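Local coordinates for protein EscN (Escherichia coli O127:H6, PDB 2OBL) that is a P-loop protein of the ATP synthase alpha/beta family, probably the motor component of a type III protein secretion system, at residues Ala117-Gln121 with Ser122-Lys126; Asp9-Gly13 with Arg14-Gly18; Asp230-Gly233 with Asp234-Ser238; Ile76-Gly79 with Ser80-Lys84; Lys319-Gln322 with Asn323-Gln327. The protein carries 1 engineered substitution. One frame throughout, in Å; residues are numbered along the deposited sequence.

Contact 1: Ala117-Gln121 with Ser122-Lys126; sequences ALLPQ and STLSK
Pro120 and Leu124 are joined by a nearly straight backbone hydrogen bond, Leu124 N to Pro120 O, of 2.9 Å (174° at the hydrogen). Thr123 N gives the same oxygen a second, weak bond. At the next residue, Gln121 O takes two donors from Ser125. Ser125 N lies 3.0 Å from Gln121 O, and Ser125 OG reaches it at 3.1 Å from the opposite face of the carbonyl plane. The hydroxyl comes back to the helix because OG sits beside its own backbone N (chi1 -79°).

The packing contacts centre on Leu124 and Pro120. Leu119 and Leu124 cross at about a right angle, with Leu119 CD1 3.8 Å from Leu124 CD2. Leu124 CD1 touches Leu119 O at 3.4 Å and also Gln121 NE2. The Pro120 ring rests against Thr123, its CG 3.6 Å from Thr123 OG1. That hydroxyl is hydrogen-bonded to Asn93 of helix 84-94. Leu119 is buried against this helix and Leu102 of strand 99-105.

Pro120 holds the N-cap position. The pattern is that of a single-turn helix, started by a proline, following helix 109-116 and preceding strand 127-132 in the chain of a P-loop domain.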
loop_
_atom_site.group_PDB
_atom_site.type_symbol
_atom_site.label_atom_id
_atom_site.label_comp_id
_atom_site.label_asym_id
_atom_site.label_seq_id
_atom_site.Cartn_x
_atom_site.Cartn_y
_atom_site.Cartn_z
ATOM N N ALA A 117 -0.088 2.738 -17.243
ATOM C CA ALA A 117 -0.392 1.713 -18.238
ATOM C C ALA A 117 -0.991 0.436 -17.632
ATOM O O ALA A 117 -1.690 -0.299 -18.319
ATOM C CB ALA A 117 0.856 1.398 -19.064
ATOM N N LEU A 118 -0.733 0.180 -16.348
ATOM C CA LEU A 118 -1.265 -1.015 -15.673
ATOM C C LEU A 118 -2.761 -0.907 -15.373
ATOM O O LEU A 118 -3.401 -1.888 -14.985
ATOM C CB LEU A 118 -0.513 -1.267 -14.351
ATOM C CG LEU A 118 1.010 -1.338 -14.446
ATOM C CD1 LEU A 118 1.634 -1.451 -13.073
ATOM C CD2 LEU A 118 1.440 -2.534 -15.304
ATOM N N LEU A 119 -3.317 0.293 -15.511
ATOM C CA LEU A 119 -4.697 0.510 -15.086
ATOM C C LEU A 119 -5.629 0.605 -16.280
ATOM O O LEU A 119 -5.511 1.536 -17.079
ATOM C CB LEU A 119 -4.802 1.792 -14.259
ATOM C CG LEU A 119 -3.776 1.999 -13.142
ATOM C CD1 LEU A 119 -4.031 3.347 -12.431
ATOM C CD2 LEU A 119 -3.756 0.840 -12.145
ATOM N N PRO A 120 -6.580 -0.337 -16.389
ATOM C CA PRO A 120 -7.546 -0.268 -17.479
ATOM C C PRO A 120 -8.559 0.861 -17.294
ATOM O O PRO A 120 -8.653 1.472 -16.215
ATOM C CB PRO A 120 -8.244 -1.628 -17.418
ATOM C CG PRO A 120 -8.129 -2.049 -16.009
ATOM C CD PRO A 120 -6.805 -1.508 -15.527
ATOM N N GLN A 121 -9.309 1.132 -18.355
ATOM C CA GLN A 121 -10.282 2.203 -18.338
ATOM C C GLN A 121 -11.255 2.065 -17.170
ATOM O O GLN A 121 -11.599 3.052 -16.544
ATOM C CB GLN A 121 -11.014 2.277 -19.692
ATOM C CG GLN A 121 -10.095 2.696 -20.837
ATOM C CD GLN A 121 -9.675 4.149 -20.727
ATOM O OE1 GLN A 121 -10.515 5.047 -20.774
ATOM N NE2 GLN A 121 -8.373 4.390 -20.540
ATOM N N SER A 122 -11.668 0.841 -16.851
ATOM C CA SER A 122 -12.626 0.632 -15.759
ATOM C C SER A 122 -12.049 1.024 -14.395
ATOM O O SER A 122 -12.767 1.480 -13.501
ATOM C CB SER A 122 -13.121 -0.816 -15.733
ATOM O OG SER A 122 -12.056 -1.719 -15.512
ATOM N N THR A 123 -10.746 0.857 -14.237
ATOM C CA THR A 123 -10.090 1.284 -13.009
ATOM C C THR A 123 -9.895 2.798 -13.000
ATOM O O THR A 123 -10.261 3.469 -12.033
ATOM C CB THR A 123 -8.747 0.564 -12.801
ATOM O OG1 THR A 123 -8.975 -0.848 -12.726
ATOM C CG2 THR A 123 -8.049 1.048 -11.505
ATOM N N LEU A 124 -9.336 3.337 -14.081
ATOM C CA LEU A 124 -9.110 4.781 -14.173
ATOM C C LEU A 124 -10.371 5.611 -13.937
ATOM O O LEU A 124 -10.303 6.718 -13.410
ATOM C CB LEU A 124 -8.469 5.143 -15.515
ATOM C CG LEU A 124 -7.060 4.593 -15.755
ATOM C CD1 LEU A 124 -6.728 4.672 -17.230
ATOM C CD2 LEU A 124 -6.017 5.361 -14.896
ATOM N N SER A 125 -11.524 5.061 -14.315
ATOM C CA SER A 125 -12.796 5.744 -14.160
ATOM C C SER A 125 -13.201 5.985 -12.718
ATOM O O SER A 125 -14.047 6.838 -12.452
ATOM C CB SER A 125 -13.902 4.975 -14.878
ATOM O OG SER A 125 -13.834 5.242 -16.267
ATOM N N LYS A 126 -12.621 5.221 -11.793
ATOM C CA LYS A 126 -12.866 5.463 -10.364
ATOM C C LYS A 126 -11.646 6.012 -9.627
ATOM O O LYS A 126 -11.629 6.047 -8.390
ATOM C CB LYS A 126 -13.375 4.205 -9.668
ATOM C CG LYS A 126 -12.390 3.067 -9.608
ATOM C CD LYS A 126 -13.005 1.907 -8.838
ATOM C CE LYS A 126 -12.038 0.744 -8.693
ATOM N NZ LYS A 126 -12.730 -0.367 -7.978
#

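Contact 2: Asp9-Gly13 with Arg14-Gly18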
loop_
_atom_site.group_PDB
_atom_site.type_symbol
_atom_site.label_atom_id
_atom_site.label_comp_id
_atom_site.label_asym_id
_atom_site.label_seq_id
_atom_site.Cartn_x
_atom_site.Cartn_y
_atom_site.Cartn_z
ATOM N N ASP A 9 -17.067 15.867 -7.787
ATOM C CA ASP A 9 -17.107 14.553 -8.419
ATOM C C ASP A 9 -16.318 14.525 -9.734
ATOM O O ASP A 9 -15.810 13.474 -10.127
ATOM C CB ASP A 9 -18.547 14.108 -8.678
ATOM C CG ASP A 9 -19.303 13.772 -7.409
ATOM O OD1 ASP A 9 -18.697 13.680 -6.318
ATOM O OD2 ASP A 9 -20.530 13.589 -7.514
ATOM N N ALA A 10 -16.205 15.675 -10.402
ATOM C CA ALA A 10 -15.575 15.745 -11.726
ATOM C C ALA A 10 -14.081 15.429 -11.695
ATOM O O ALA A 10 -13.428 15.333 -12.747
ATOM C CB ALA A 10 -15.829 17.119 -12.390
ATOM N N LEU A 11 -13.551 15.247 -10.487
ATOM C CA LEU A 11 -12.158 14.884 -10.311
ATOM C C LEU A 11 -11.901 13.454 -10.780
ATOM O O LEU A 11 -10.778 13.109 -11.129
ATOM C CB LEU A 11 -11.728 15.037 -8.843
ATOM C CG LEU A 11 -11.551 16.440 -8.262
ATOM C CD1 LEU A 11 -11.279 16.376 -6.774
ATOM C CD2 LEU A 11 -10.421 17.181 -8.972
ATOM N N LEU A 12 -12.934 12.617 -10.781
ATOM C CA LEU A 12 -12.759 11.211 -11.152
ATOM C C LEU A 12 -12.325 11.045 -12.612
ATOM O O LEU A 12 -12.883 11.687 -13.523
ATOM C CB LEU A 12 -14.035 10.412 -10.908
ATOM C CG LEU A 12 -14.442 10.099 -9.472
ATOM C CD1 LEU A 12 -15.664 9.192 -9.486
ATOM C CD2 LEU A 12 -13.292 9.445 -8.714
ATOM N N GLY A 13 -11.332 10.186 -12.818
ATOM C CA GLY A 13 -10.790 9.898 -14.138
ATOM C C GLY A 13 -9.758 10.912 -14.590
ATOM O O GLY A 13 -9.269 10.843 -15.715
ATOM N N ARG A 14 -9.397 11.843 -13.715
ATOM C CA ARG A 14 -8.534 12.955 -14.117
ATOM C C ARG A 14 -7.125 12.938 -13.537
ATOM O O ARG A 14 -6.904 12.472 -12.422
ATOM C CB ARG A 14 -9.192 14.292 -13.795
ATOM C CG ARG A 14 -10.483 14.515 -14.560
ATOM C CD ARG A 14 -10.770 15.989 -14.726
ATOM N NE ARG A 14 -11.542 16.230 -15.943
ATOM C CZ ARG A 14 -11.037 16.751 -17.056
ATOM N NH1 ARG A 14 -9.753 17.116 -17.120
ATOM N NH2 ARG A 14 -11.820 16.916 -18.106
ATOM N N LEU A 15 -6.188 13.485 -14.304
ATOM C CA LEU A 15 -4.832 13.736 -13.819
ATOM C C LEU A 15 -4.788 15.142 -13.254
ATOM O O LEU A 15 -5.139 16.109 -13.933
ATOM C CB LEU A 15 -3.821 13.638 -14.961
ATOM C CG LEU A 15 -3.521 12.248 -15.490
ATOM C CD1 LEU A 15 -2.901 12.362 -16.879
ATOM C CD2 LEU A 15 -2.587 11.567 -14.538
ATOM N N ILE A 16 -4.317 15.237 -12.022
ATOM C CA ILE A 16 -4.401 16.432 -11.220
ATOM C C ILE A 16 -2.998 16.703 -10.701
ATOM O O ILE A 16 -2.303 15.754 -10.331
ATOM C CB ILE A 16 -5.305 16.093 -9.999
ATOM C CG1 ILE A 16 -6.733 15.783 -10.463
ATOM C CG2 ILE A 16 -5.256 17.152 -8.966
ATOM C CD1 ILE A 16 -7.368 16.894 -11.172
ATOM N N ASP A 17 -2.579 17.969 -10.648
ATOM C CA ASP A 17 -1.240 18.296 -10.120
ATOM C C ASP A 17 -1.192 18.330 -8.598
ATOM O O ASP A 17 -2.171 17.987 -7.940
ATOM C CB ASP A 17 -0.634 19.573 -10.738
ATOM C CG ASP A 17 -1.283 20.867 -10.248
ATOM O OD1 ASP A 17 -2.056 20.855 -9.276
ATOM O OD2 ASP A 17 -0.999 21.929 -10.860
ATOM N N GLY A 18 -0.045 18.730 -8.052
ATOM C CA GLY A 18 0.189 18.674 -6.597
ATOM C C GLY A 18 -0.721 19.565 -5.765
ATOM O O GLY A 18 -0.920 19.323 -4.572
HETATM O O HOH W 1 -13.885 15.123 -15.235
#
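Leu11 and Arg14 are the ends of a type II beta turn. Arg14 N donates to Leu11 O over 3.2 Å, with the donor tilted 34° from the carbonyl plane. Gly13 takes the third place of the turn with a positive phi of 83°, which by itself favours glycine. Before the turn, Asp9 to Leu11 form a 3-10 segment, and Leu12 N just after it bonds to Asp9 O.

A second set of polar contacts runs through water 1. This water donates to Ala10 O at 2.5 Å and accepts from Arg14 NE at 2.7 Å. Both Ala10 O and the water lie at the edge of the guanidinium, near its plane. The Arg14 chain is extended from CG to NE. It therefore runs past the Ala10 carbonyl, with Arg14 CD 3.4 Å from Ala10 O. The water bridges Ala10 O and NE. At the far end of the guanidinium, Arg14 NH1 has a long, weak ion pair with Glu24.

The apolar contact is made by side-chain ends. Leu11 and Ile16 cross at about a right angle, and Leu11 CD2 meets Ile16 CD1 at 3.8 Å. Both residues are buried.

The turn leads into strand 15-16, a short strand of the large sheet. This strand runs parallel to strand 127-132, and Ile16 bonds through its backbone to Leu129 and Val131. Leu11 touches Val128 of that strand and Ile151 of helix 138-156, while Leu12 packs on Val128 and on Phe155 of the same helix.

Contact 3: Asp230-Gly233 with Asp234-Ser238; sequences DPIG and DEVRS. With CA (calcium ion), chain B.
The start of helix 231-239 combines a capping residue just before it, Asp230, with a calcium ligand in its first turn, Asp234. Asp230 occupies the N-cap. Its OD1 accepts from Gly233 N at 3.1 Å, almost straight at 171° and from above the carboxylate plane. Ile232 N gives the same oxygen a weak bond. Asp234 N bonds to Asp230 O at 3.2 Å, within the carbonyl plane. The bonds then continue up the helix, from Glu235 N to Pro231 O, Val236 N to Ile232 O and Arg237 N to Gly233 O.

Asp234 holds the calcium ion with both carboxylate oxygens, OD1 lying 2.5 Å from the metal. CG is turned beside the backbone N (chi1 -68°), which carries the carboxylate back along the helix towards the Asp230 carbonyl. Water 2 binds the calcium ion and accepts from Asp230 N at 2.9 Å. Asn229 completes the modelled set of ligands.

On another side of the turn, Glu235 bends at chi2 (-56°). Its OE2 and Pro231 O are bridged by water 3, which donates to both, at 2.5 Å from OE2. Ile232 packs on Val196 and Phe197 of helix 194-204.

Asp234 OD1 stands 3.3 Å from Asp230 O, and both are acceptors. The calcium ion probably offsets the mutual repulsion of these oxygens. The carboxylates of Asp230 and Asp234 also lie at the start of the helix, where the helix dipole should favour negative charge.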
loop_
_atom_site.group_PDB
_atom_site.type_symbol
_atom_site.label_atom_id
_atom_site.label_comp_id
_atom_site.label_asym_id
_atom_site.label_seq_id
_atom_site.Cartn_x
_atom_site.Cartn_y
_atom_site.Cartn_z
ATOM N N ASP A 230 17.059 5.270 7.328
ATOM C CA ASP A 230 15.925 6.079 6.856
ATOM C C ASP A 230 14.980 6.332 8.030
ATOM O O ASP A 230 14.126 5.504 8.344
ATOM C CB ASP A 230 15.194 5.399 5.684
ATOM C CG ASP A 230 13.817 6.003 5.414
ATOM O OD1 ASP A 230 13.583 7.146 5.849
ATOM O OD2 ASP A 230 12.972 5.316 4.799
ATOM N N PRO A 231 15.126 7.489 8.674
ATOM C CA PRO A 231 14.346 7.762 9.868
ATOM C C PRO A 231 12.856 8.002 9.578
ATOM O O PRO A 231 12.036 7.854 10.476
ATOM C CB PRO A 231 14.997 9.024 10.427
ATOM C CG PRO A 231 15.540 9.720 9.240
ATOM C CD PRO A 231 16.039 8.605 8.342
ATOM N N ILE A 232 12.528 8.369 8.339
ATOM C CA ILE A 232 11.124 8.567 7.943
ATOM C C ILE A 232 10.427 7.207 7.938
ATOM O O ILE A 232 9.366 7.045 8.548
ATOM C CB ILE A 232 11.019 9.235 6.549
ATOM C CG1 ILE A 232 11.601 10.648 6.588
ATOM C CG2 ILE A 232 9.569 9.241 6.045
ATOM C CD1 ILE A 232 10.924 11.573 7.624
ATOM N N GLY A 233 11.037 6.230 7.276
ATOM C CA GLY A 233 10.491 4.859 7.224
ATOM C C GLY A 233 10.317 4.315 8.634
ATOM O O GLY A 233 9.330 3.631 8.924
ATOM N N ASP A 234 11.274 4.634 9.506
ATOM C CA ASP A 234 11.241 4.127 10.887
ATOM C C ASP A 234 10.029 4.690 11.620
ATOM O O ASP A 234 9.326 3.969 12.314
ATOM C CB ASP A 234 12.517 4.470 11.674
ATOM C CG ASP A 234 13.748 3.741 11.158
ATOM O OD1 ASP A 234 13.634 2.905 10.247
ATOM O OD2 ASP A 234 14.850 4.016 11.661
ATOM N N GLU A 235 9.797 5.987 11.477
ATOM C CA GLU A 235 8.662 6.610 12.133
ATOM C C GLU A 235 7.355 6.027 11.598
ATOM O O GLU A 235 6.433 5.797 12.362
ATOM C CB GLU A 235 8.679 8.150 11.992
ATOM C CG GLU A 235 9.894 8.819 12.672
ATOM C CD GLU A 235 10.047 8.482 14.150
ATOM O OE1 GLU A 235 9.022 8.228 14.820
ATOM O OE2 GLU A 235 11.199 8.511 14.658
ATOM N N VAL A 236 7.304 5.781 10.293
ATOM C CA VAL A 236 6.129 5.196 9.661
ATOM C C VAL A 236 5.874 3.789 10.220
ATOM O O VAL A 236 4.742 3.456 10.578
ATOM C CB VAL A 236 6.293 5.198 8.125
ATOM C CG1 VAL A 236 5.232 4.350 7.454
ATOM C CG2 VAL A 236 6.240 6.657 7.601
ATOM N N ARG A 237 6.929 2.990 10.337
ATOM C CA ARG A 237 6.792 1.647 10.938
ATOM C C ARG A 237 6.048 1.679 12.257
ATOM O O ARG A 237 5.231 0.802 12.559
ATOM C CB ARG A 237 8.161 0.998 11.159
ATOM C CG ARG A 237 8.806 0.497 9.895
ATOM C CD ARG A 237 10.052 -0.289 10.280
ATOM N NE ARG A 237 10.746 -0.848 9.121
ATOM C CZ ARG A 237 10.624 -2.109 8.715
ATOM N NH1 ARG A 237 9.799 -2.948 9.343
ATOM N NH2 ARG A 237 11.313 -2.527 7.658
ATOM N N SER A 238 6.375 2.673 13.066
ATOM C CA SER A 238 5.817 2.783 14.407
ATOM C C SER A 238 4.366 3.283 14.436
ATOM O O SER A 238 3.696 3.180 15.463
ATOM C CB SER A 238 6.729 3.663 15.280
ATOM O OG SER A 238 7.940 2.975 15.586
HETATM CA CA CA B . 16.016 2.263 10.418
HETATM O O HOH W 2 15.598 2.907 8.072
HETATM O O HOH W 3 13.077 7.976 13.138
#

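Contact 4: Ile76-Gly79 with Ser80-Lys84; sequences IFAG and SGVGK
Val82 folds back on Ala78 and Gly79. One methyl does the touching. CG2 sits between the backbone N and the carbonyl carbon of its own residue (CG1 being beside the N, chi1 -61°). This puts CG2 3.9 Å from Ala78 CB and 3.4 Å from Gly79 O. Lys84 comes to the same methyl of Ala78, with Lys84 CB 4.1 Å from Ala78 CB. Its CG then continues anti to the backbone N (chi1 169°), and the chain bends at chi3 and again at chi4. The two bends lead the amine away from the strand to a salt bridge with Asp167. A bound imidazole, probably from the crystallisation liquor, lies about 4 Å from the lysine side chain.

No direct hydrogen bond joins residues 76-79 to residues 80-84. Water 4 does it instead. It donates to Gly79 O at 2.9 Å and accepts from Val82 N at 3.0 Å and from Lys84 N at 3.1 Å. The N-H groups of Val82 and Lys84 thus both point to this water. Gly81 and Gly83 both have positive phi, and the backbone angles of Gly83 call for glycine.

The sequence and the strand-loop-helix course fit a Walker A P-loop. Strand 73-78 lies in the large sheet between strands 214-222 and 242-245, parallel to both. Ile76 packs on Leu88 and Ile91 of helix 84-94, and Gly83 is the N-cap of that helix. Ala78 and Val82 both touch Leu246, in the loop after strand 242-245.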
loop_
_atom_site.group_PDB
_atom_site.type_symbol
_atom_site.label_atom_id
_atom_site.label_comp_id
_atom_site.label_asym_id
_atom_site.label_seq_id
_atom_site.Cartn_x
_atom_site.Cartn_y
_atom_site.Cartn_z
ATOM N N ILE A 76 3.834 -0.385 2.397
ATOM C CA ILE A 76 4.517 -1.367 1.559
ATOM C C ILE A 76 5.961 -0.881 1.430
ATOM O O ILE A 76 6.199 0.226 0.950
ATOM C CB ILE A 76 3.888 -1.480 0.153
ATOM C CG1 ILE A 76 2.443 -2.001 0.256
ATOM C CG2 ILE A 76 4.770 -2.384 -0.748
ATOM C CD1 ILE A 76 1.701 -2.078 -1.097
ATOM N N PHE A 77 6.895 -1.715 1.887
ATOM C CA PHE A 77 8.322 -1.385 1.944
ATOM C C PHE A 77 9.009 -2.153 0.809
ATOM O O PHE A 77 8.897 -3.373 0.735
ATOM C CB PHE A 77 8.911 -1.822 3.292
ATOM C CG PHE A 77 8.412 -1.016 4.471
ATOM C CD1 PHE A 77 9.234 -0.057 5.071
ATOM C CD2 PHE A 77 7.124 -1.195 4.963
ATOM C CE1 PHE A 77 8.770 0.707 6.144
ATOM C CE2 PHE A 77 6.662 -0.434 6.041
ATOM C CZ PHE A 77 7.485 0.522 6.620
ATOM N N ALA A 78 9.704 -1.442 -0.076
ATOM C CA ALA A 78 10.278 -2.063 -1.266
ATOM C C ALA A 78 11.465 -1.287 -1.823
ATOM O O ALA A 78 11.439 -0.064 -1.908
ATOM C CB ALA A 78 9.210 -2.227 -2.344
ATOM N N GLY A 79 12.505 -2.007 -2.233
ATOM C CA GLY A 79 13.593 -1.371 -2.968
ATOM C C GLY A 79 13.283 -1.354 -4.457
ATOM O O GLY A 79 12.139 -1.587 -4.862
ATOM N N SER A 80 14.316 -1.114 -5.270
ATOM C CA SER A 80 14.190 -1.112 -6.722
ATOM C C SER A 80 14.176 -2.512 -7.296
ATOM O O SER A 80 14.814 -3.420 -6.764
ATOM C CB SER A 80 15.360 -0.348 -7.355
ATOM O OG SER A 80 15.315 1.008 -6.983
ATOM N N GLY A 81 13.470 -2.672 -8.409
ATOM C CA GLY A 81 13.510 -3.905 -9.168
ATOM C C GLY A 81 12.967 -5.099 -8.421
ATOM O O GLY A 81 13.417 -6.224 -8.638
ATOM N N VAL A 82 11.994 -4.867 -7.545
ATOM C CA VAL A 82 11.340 -5.982 -6.871
ATOM C C VAL A 82 9.842 -6.066 -7.177
ATOM O O VAL A 82 9.112 -6.776 -6.497
ATOM C CB VAL A 82 11.578 -5.978 -5.344
ATOM C CG1 VAL A 82 13.069 -6.097 -5.036
ATOM C CG2 VAL A 82 10.965 -4.741 -4.695
ATOM N N GLY A 83 9.391 -5.337 -8.196
ATOM C CA GLY A 83 8.009 -5.491 -8.670
ATOM C C GLY A 83 6.981 -4.648 -7.946
ATOM O O GLY A 83 5.783 -4.947 -7.993
ATOM N N LYS A 84 7.434 -3.592 -7.273
ATOM C CA LYS A 84 6.523 -2.740 -6.525
ATOM C C LYS A 84 5.385 -2.213 -7.399
ATOM O O LYS A 84 4.231 -2.365 -7.054
ATOM C CB LYS A 84 7.275 -1.574 -5.868
ATOM C CG LYS A 84 6.368 -0.486 -5.289
ATOM C CD LYS A 84 7.152 0.804 -5.027
ATOM C CE LYS A 84 7.681 1.439 -6.316
ATOM N NZ LYS A 84 6.769 2.356 -7.086
HETATM O O HOH W 4 10.337 -2.448 -7.030
#

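Contact 5: Lys319-Gln322 with Asn323-Gln327; sequences KLIQ and NFIQQ
Gln322 and Gln326, one helical turn apart, meet through their side-chain amides. Gln322 can be followed outward. Its CB is 3.7 Å from Gln326 OE1. CG lies beside the backbone N, and the chain bends at chi2 (-59°), which turns the amide toward Ile325 and Gln326. CD stays near the same oxygen. At the tip the two ends of the amide have different partners. Gln322 OE1 lies 3.8 Å from Ile325 CD1, while Gln322 NE2 donates to Gln326 OE1 over 2.8 Å. That hydrogen bond uses a lone pair of Gln326 OE1 in its carbonyl plane, and the acceptor is also near the amide plane of Gln322. The two amide planes are 59° apart.

The backbone repeats the link, with Gln326 N donating to Gln322 O at 2.8 Å. Earlier in the helix, Asn323 N bonds to Lys319 O and Ile325 N to Ile321 O. Lys319 CE passes the Asn323 amide, 3.8 Å from ND2. Ile325 CG1 takes the position between its backbone N and carbonyl carbon (chi1 59°) and lies 3.3 Å from Ile321 O.

Ile321 packs on helix 275-290 and Phe324 on helix 335-345, while Ile325 reaches helix 60-65. Arg60 donates hydrogen bonds to the carbonyls of Phe324 and Gln326.

Gln326 is the first residue to leave helical angles. It is bound to Gln322 twice, once by its backbone and once by its side chain. The double link probably steadies the last turn of helix 318-325 without using any charge.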
loop_
_atom_site.group_PDB
_atom_site.type_symbol
_atom_site.label_atom_id
_atom_site.label_comp_id
_atom_site.label_asym_id
_atom_site.label_seq_id
_atom_site.Cartn_x
_atom_site.Cartn_y
_atom_site.Cartn_z
ATOM N N LYS A 319 4.317 -26.885 -3.649
ATOM C CA LYS A 319 3.712 -26.439 -4.909
ATOM C C LYS A 319 2.355 -25.765 -4.718
ATOM O O LYS A 319 2.041 -24.788 -5.398
ATOM C CB LYS A 319 3.591 -27.593 -5.908
ATOM C CG LYS A 319 3.089 -27.159 -7.282
ATOM C CD LYS A 319 2.832 -28.355 -8.191
ATOM C CE LYS A 319 1.947 -27.961 -9.368
ATOM N NZ LYS A 319 1.379 -29.146 -10.079
ATOM N N LEU A 320 1.545 -26.294 -3.805
ATOM C CA LEU A 320 0.251 -25.691 -3.510
ATOM C C LEU A 320 0.446 -24.303 -2.912
ATOM O O LEU A 320 -0.152 -23.325 -3.365
ATOM C CB LEU A 320 -0.542 -26.563 -2.540
ATOM C CG LEU A 320 -1.192 -27.799 -3.157
ATOM C CD1 LEU A 320 -1.979 -28.540 -2.099
ATOM C CD2 LEU A 320 -2.079 -27.398 -4.325
ATOM N N ILE A 321 1.296 -24.238 -1.894
ATOM C CA ILE A 321 1.584 -22.991 -1.193
ATOM C C ILE A 321 2.173 -21.935 -2.134
ATOM O O ILE A 321 1.741 -20.784 -2.136
ATOM C CB ILE A 321 2.522 -23.235 0.013
ATOM C CG1 ILE A 321 1.791 -24.047 1.091
ATOM C CG2 ILE A 321 3.017 -21.914 0.584
ATOM C CD1 ILE A 321 2.702 -24.618 2.158
ATOM N N GLN A 322 3.144 -22.338 -2.948
ATOM C CA GLN A 322 3.783 -21.409 -3.871
ATOM C C GLN A 322 2.828 -20.909 -4.961
ATOM O O GLN A 322 2.831 -19.726 -5.287
ATOM C CB GLN A 322 5.056 -22.021 -4.479
ATOM C CG GLN A 322 6.162 -22.261 -3.459
ATOM C CD GLN A 322 6.587 -20.985 -2.749
ATOM O OE1 GLN A 322 6.642 -20.925 -1.518
ATOM N NE2 GLN A 322 6.876 -19.956 -3.524
ATOM N N ASN A 323 2.003 -21.801 -5.509
ATOM C CA ASN A 323 0.981 -21.395 -6.481
ATOM C C ASN A 323 -0.063 -20.456 -5.886
ATOM O O ASN A 323 -0.708 -19.678 -6.605
ATOM C CB ASN A 323 0.265 -22.612 -7.068
ATOM C CG ASN A 323 1.108 -23.362 -8.068
ATOM O OD1 ASN A 323 2.208 -22.936 -8.423
ATOM N ND2 ASN A 323 0.594 -24.491 -8.536
ATOM N N PHE A 324 -0.238 -20.552 -4.571
ATOM C CA PHE A 324 -1.182 -19.704 -3.854
ATOM C C PHE A 324 -0.613 -18.286 -3.672
ATOM O O PHE A 324 -1.258 -17.290 -4.023
ATOM C CB PHE A 324 -1.522 -20.330 -2.495
ATOM C CG PHE A 324 -2.427 -19.475 -1.632
ATOM C CD1 PHE A 324 -3.793 -19.418 -1.874
ATOM C CD2 PHE A 324 -1.908 -18.737 -0.577
ATOM C CE1 PHE A 324 -4.626 -18.641 -1.082
ATOM C CE2 PHE A 324 -2.741 -17.941 0.217
ATOM C CZ PHE A 324 -4.098 -17.904 -0.037
ATOM N N ILE A 325 0.599 -18.197 -3.134
ATOM C CA ILE A 325 1.160 -16.876 -2.815
ATOM C C ILE A 325 1.775 -16.185 -4.022
ATOM O O ILE A 325 1.763 -14.956 -4.107
ATOM C CB ILE A 325 2.169 -16.914 -1.642
ATOM C CG1 ILE A 325 3.336 -17.855 -1.947
ATOM C CG2 ILE A 325 1.453 -17.296 -0.344
ATOM C CD1 ILE A 325 4.405 -17.909 -0.849
ATOM N N GLN A 326 2.328 -16.962 -4.947
ATOM C CA GLN A 326 2.754 -16.382 -6.205
ATOM C C GLN A 326 1.502 -16.201 -7.047
ATOM O O GLN A 326 0.600 -17.059 -7.045
ATOM C CB GLN A 326 3.808 -17.252 -6.912
ATOM C CG GLN A 326 5.132 -17.320 -6.168
ATOM C CD GLN A 326 6.135 -18.242 -6.836
ATOM O OE1 GLN A 326 6.703 -19.132 -6.198
ATOM N NE2 GLN A 326 6.344 -18.046 -8.135
ATOM N N GLN A 327 1.431 -15.079 -7.750
ATOM C CA GLN A 327 0.222 -14.710 -8.463
ATOM C C GLN A 327 0.552 -13.740 -9.583
ATOM O O GLN A 327 1.123 -12.675 -9.345
ATOM C CB GLN A 327 -0.740 -14.044 -7.493
ATOM C CG GLN A 327 -2.123 -13.774 -8.046
ATOM C CD GLN A 327 -3.005 -13.150 -6.992
ATOM O OE1 GLN A 327 -2.584 -12.980 -5.855
ATOM N NE2 GLN A 327 -4.229 -12.809 -7.356
#

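Contacts 1, 3 and 4 belong to the nucleotide-binding region of the ATP synthase alpha/beta family, contact 5 to the C-terminal domain. Contact 3 holds the calcium ligand Asp234, and Lys84 of contact 4, the probable P-loop, lies about 4 Å from the imidazole. These two contacts touch, with Arg237 CG 3.5 Å from Phe77 CZ. Arg237 also makes a cation-pi interaction with Phe77, although the centres of contacts 3 and 4 are about 16 Å apart. Contacts 1 and 2 touch where Leu12 CD2 lies 3.8 Å from Lys126 O. Contacts 2 and 4 reach the same large sheet. Contact 1 is about 7 Å and contact 5 about 9 Å from contact 4 by nearest atoms.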